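Local coordinates for Thiol:disulfide interchange protein, thioredoxin family protein (Chlorobaculum tepidum, PDB 3OR5) that probably works as a thiol:disulfide oxidoreductase of the thioredoxin superfamily, related to TlpA-like proteins and perhaps serving cytochrome c biogenesis, at residues 96-100 with 101-105; 108-111 with 112-116. All blocks are in the same frame, centred on the assembly; numbering follows the deposited sequence.

Contact 1 (96-100 with 101-105)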
loop_
_atom_site.group_PDB
_atom_site.type_symbol
_atom_site.label_atom_id
_atom_site.label_comp_id
_atom_site.label_asym_id
_atom_site.label_seq_id
_atom_site.Cartn_x
_atom_site.Cartn_y
_atom_site.Cartn_z
HETATM N N MSE A 96 -4.016 4.517 -6.803
HETATM C CA MSE A 96 -5.403 5.018 -7.032
HETATM C C MSE A 96 -5.592 6.292 -6.229
HETATM O O MSE A 96 -5.051 6.403 -5.076
HETATM C CB MSE A 96 -6.500 3.992 -6.628
HETATM C CG MSE A 96 -6.418 2.880 -7.570
HETATM SE SE MSE A 96 -7.719 1.490 -6.912
HETATM C CE MSE A 96 -6.642 0.875 -5.442
HETATM N N MSE A 97 -6.371 7.213 -6.759
HETATM C CA MSE A 97 -6.863 8.327 -5.875
HETATM C C MSE A 97 -7.801 7.790 -4.823
HETATM O O MSE A 97 -8.674 6.944 -5.116
HETATM C CB MSE A 97 -7.655 9.361 -6.683
HETATM C CG MSE A 97 -6.837 9.913 -7.887
HETATM SE SE MSE A 97 -5.265 11.012 -7.265
HETATM C CE MSE A 97 -6.235 12.440 -6.324
ATOM N N ALA A 98 -7.679 8.292 -3.577
ATOM C CA ALA A 98 -8.587 7.777 -2.566
ATOM C C ALA A 98 -10.033 8.129 -2.902
ATOM O O ALA A 98 -10.343 9.201 -3.529
ATOM C CB ALA A 98 -8.257 8.446 -1.222
ATOM N N THR A 99 -10.897 7.222 -2.492
ATOM C CA THR A 99 -12.334 7.453 -2.512
ATOM C C THR A 99 -12.835 7.150 -1.082
ATOM O O THR A 99 -12.138 6.517 -0.282
ATOM C CB THR A 99 -13.043 6.480 -3.406
ATOM O OG1 THR A 99 -12.896 5.133 -2.945
ATOM C CG2 THR A 99 -12.574 6.518 -4.904
ATOM N N PRO A 100 -14.016 7.657 -0.719
ATOM C CA PRO A 100 -14.450 7.312 0.644
ATOM C C PRO A 100 -14.557 5.842 0.879
ATOM O O PRO A 100 -14.248 5.390 2.016
ATOM C CB PRO A 100 -15.851 7.977 0.764
ATOM C CG PRO A 100 -15.801 9.092 -0.218
ATOM C CD PRO A 100 -14.903 8.622 -1.400
ATOM N N GLU A 101 -14.919 5.080 -0.156
ATOM C CA GLU A 101 -15.014 3.651 -0.045
ATOM C C GLU A 101 -13.646 2.967 0.227
ATOM O O GLU A 101 -13.543 2.013 0.993
ATOM C CB GLU A 101 -15.570 3.092 -1.354
ATOM C CG GLU A 101 -15.645 1.609 -1.447
ATOM C CD GLU A 101 -16.301 1.200 -2.787
ATOM O OE1 GLU A 101 -15.761 1.582 -3.874
ATOM O OE2 GLU A 101 -17.355 0.518 -2.766
ATOM N N LEU A 102 -12.604 3.484 -0.423
ATOM C CA LEU A 102 -11.273 2.878 -0.257
ATOM C C LEU A 102 -10.826 3.179 1.149
ATOM O O LEU A 102 -10.213 2.303 1.772
ATOM C CB LEU A 102 -10.280 3.447 -1.273
ATOM C CG LEU A 102 -10.433 2.985 -2.738
ATOM C CD1 LEU A 102 -9.453 3.709 -3.708
ATOM C CD2 LEU A 102 -10.223 1.420 -2.859
ATOM N N ILE A 103 -11.109 4.372 1.662
ATOM C CA ILE A 103 -10.679 4.733 3.023
ATOM C C ILE A 103 -11.450 3.883 4.024
ATOM O O ILE A 103 -10.855 3.280 4.878
ATOM C CB ILE A 103 -10.786 6.238 3.333
ATOM C CG1 ILE A 103 -9.726 6.946 2.489
ATOM C CG2 ILE A 103 -10.641 6.469 4.867
ATOM C CD1 ILE A 103 -9.926 8.464 2.471
ATOM N N ARG A 104 -12.745 3.718 3.785
ATOM C CA ARG A 104 -13.559 2.947 4.771
ATOM C C ARG A 104 -13.168 1.463 4.721
ATOM O O ARG A 104 -13.328 0.772 5.742
ATOM C CB ARG A 104 -15.050 3.087 4.447
ATOM C CG ARG A 104 -15.673 4.415 4.761
ATOM C CD ARG A 104 -17.224 4.226 4.734
ATOM N NE ARG A 104 -17.713 4.175 3.359
ATOM C CZ ARG A 104 -18.037 5.270 2.676
ATOM N NH1 ARG A 104 -17.895 6.462 3.251
ATOM N NH2 ARG A 104 -18.449 5.169 1.414
ATOM N N ALA A 105 -12.665 0.952 3.597
ATOM C CA ALA A 105 -12.194 -0.434 3.504
ATOM C C ALA A 105 -11.095 -0.808 4.534
ATOM O O ALA A 105 -11.058 -1.952 4.996
ATOM C CB ALA A 105 -11.742 -0.817 2.108
HETATM O O HOH W 1 -13.941 3.358 -4.602
#
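Thr-99 caps the N-terminus of helix 100-107, at the point where the chain leaves edge strand 95-97 of the thioredoxin-like sheet. Its OG1 takes the backbone N-H of Leu-102 at 3.0 Å (N-H...O angle 151°), because chi1 of 63° tucks the hydroxyl between its own N and carbonyl carbon and turns it toward the first turn. Water 1 joins OG1 to Glu-101 OE1, to which it donates at 2.6 Å. A valine here would take away OG1 and would probably leave the Leu-102 N-H with little more than the weak bond to the carbonyl O of this residue, and water 1 with one mate fewer. The i to i+4 helical bonds follow: Thr-99 O accepts from Ile-103 N at 3.1 Å, and Pro-100 O from Arg-104 N at 2.9 Å. Arg-104 bends at chi3, laying one guanidinium face over Pro-100 O, with NH1 3.6 Å from Pro-100 CB. On the inner side Leu-102 reaches back along the strand end, its CD1 4.2 Å from Met-96 CB, while Phe-17 also touches this leucine. Ile-103 CD1 meets Ala-98 CB at 4.1 Å. This is a classic N-cap at a strand-to-helix junction.

Contact 2 (108-111 with 112-116)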
loop_
_atom_site.group_PDB
_atom_site.type_symbol
_atom_site.label_atom_id
_atom_site.label_comp_id
_atom_site.label_asym_id
_atom_site.label_seq_id
_atom_site.Cartn_x
_atom_site.Cartn_y
_atom_site.Cartn_z
ATOM N N GLY A 108 -11.201 0.462 9.517
ATOM C CA GLY A 108 -11.557 -0.408 10.642
ATOM C C GLY A 108 -10.394 -1.083 11.332
ATOM O O GLY A 108 -10.540 -1.625 12.454
ATOM N N TYR A 109 -9.233 -1.130 10.658
ATOM C CA TYR A 109 -8.058 -1.834 11.247
ATOM C C TYR A 109 -7.233 -0.986 12.186
ATOM O O TYR A 109 -6.275 -1.481 12.803
ATOM C CB TYR A 109 -7.147 -2.398 10.125
ATOM C CG TYR A 109 -7.874 -3.313 9.173
ATOM C CD1 TYR A 109 -8.354 -4.585 9.544
ATOM C CD2 TYR A 109 -8.039 -2.925 7.873
ATOM C CE1 TYR A 109 -9.050 -5.393 8.593
ATOM C CE2 TYR A 109 -8.734 -3.714 6.961
ATOM C CZ TYR A 109 -9.225 -4.919 7.330
ATOM O OH TYR A 109 -9.911 -5.656 6.383
ATOM N N ILE A 110 -7.569 0.294 12.367
ATOM C CA ILE A 110 -6.831 1.143 13.255
ATOM C C ILE A 110 -7.758 1.982 14.117
ATOM O O ILE A 110 -8.813 2.467 13.624
ATOM C CB ILE A 110 -5.807 2.020 12.457
ATOM C CG1 ILE A 110 -5.103 3.012 13.389
ATOM C CG2 ILE A 110 -6.498 2.742 11.303
ATOM C CD1 ILE A 110 -3.827 3.561 12.689
ATOM N N ASP A 111 -7.470 2.037 15.416
ATOM C CA ASP A 111 -8.380 2.799 16.296
ATOM C C ASP A 111 -8.358 4.280 15.873
ATOM O O ASP A 111 -7.310 4.862 15.662
ATOM C CB ASP A 111 -7.870 2.714 17.723
ATOM C CG ASP A 111 -8.813 3.388 18.727
ATOM O OD1 ASP A 111 -9.962 2.916 18.853
ATOM O OD2 ASP A 111 -8.437 4.454 19.284
ATOM N N GLY A 112 -9.512 4.900 15.766
ATOM C CA GLY A 112 -9.513 6.289 15.314
ATOM C C GLY A 112 -9.572 6.391 13.808
ATOM O O GLY A 112 -9.868 7.475 13.262
ATOM N N GLY A 113 -9.376 5.262 13.105
ATOM C CA GLY A 113 -9.317 5.303 11.624
ATOM C C GLY A 113 -7.965 5.835 11.174
ATOM O O GLY A 113 -7.067 6.074 11.963
ATOM N N ILE A 114 -7.850 6.045 9.843
ATOM C CA ILE A 114 -6.611 6.616 9.266
ATOM C C ILE A 114 -6.530 8.133 9.454
ATOM O O ILE A 114 -7.319 8.871 8.815
ATOM C CB ILE A 114 -6.595 6.276 7.735
ATOM C CG1 ILE A 114 -6.672 4.759 7.560
ATOM C CG2 ILE A 114 -5.288 6.837 7.129
ATOM C CD1 ILE A 114 -6.908 4.186 6.161
ATOM N N THR A 115 -5.595 8.578 10.286
ATOM C CA THR A 115 -5.473 10.008 10.703
ATOM C C THR A 115 -4.051 10.591 10.535
ATOM O O THR A 115 -3.799 11.768 10.920
ATOM C CB THR A 115 -5.805 10.171 12.188
ATOM O OG1 THR A 115 -4.932 9.342 12.958
ATOM C CG2 THR A 115 -7.280 9.847 12.465
ATOM N N GLY A 116 -3.111 9.785 10.066
ATOM C CA GLY A 116 -1.784 10.276 9.810
ATOM C C GLY A 116 -1.433 9.700 8.473
ATOM O O GLY A 116 -2.008 8.709 8.048
HETATM O O HOH W 2 -5.868 6.941 14.006
#
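Ile-110 and Gly-113 close a type II beta turn in the loop between helix 100-107 and strand 119-123. Gly-113 N donates to Ile-110 O at 2.9 Å with an N-H...O angle of 152°, approaching from above the carbonyl plane. Gly-112 holds the third position with phi of 88°, where a CB would be jammed against Asp-111 O; Gly-113 follows, also at positive phi, which favours glycine.

The side chain that carries the contact is Ile-110. With CG1 anti to the backbone N (chi1 175°), the CG2 branch falls between N and the carbonyl carbon and presses on the far leg of the turn, 3.4 Å from Gly-113 C. The same methyl meets Ile-114 CG1 at 4.3 Å, a looser touch between the two isoleucines. CG1 passes Gly-113 O at 3.9 Å, and the side chain also touches Val-134. Ile-114 packs on Thr-119 and Phe-121 of strand 119-123, while its N-H is bonded to Asn-107 OD1.

Asp-111 starts outward from the turn, but with CG anti to the backbone N its carboxylate stays beside the peptide that follows, CG 3.4 Å from Gly-112 N. Water 2 donates to Asp-111 O and to Gly-113 O, and accepts from Thr-115 OG1 at 2.8 Å.

Overall arrangement
Contacts 1 and 2 follow one another along the chain at the two ends of helix 100-107: residues 96-105 bring the chain off strand 95-97 into the helix, and residues 108-116 turn it back toward strand 119-123. Their centres lie 13 Å apart. They meet through packing, with Ile-114 CD1 4.2 Å from Ile-103 O. The first is partly buried and its centre lies about 12 Å from that of the chain; the second is a surface turn, about 15 Å out. The probable redox site, the CxxC pair Cys-46 and Cys-49 at the start of helix 47-63, takes no part in either contact.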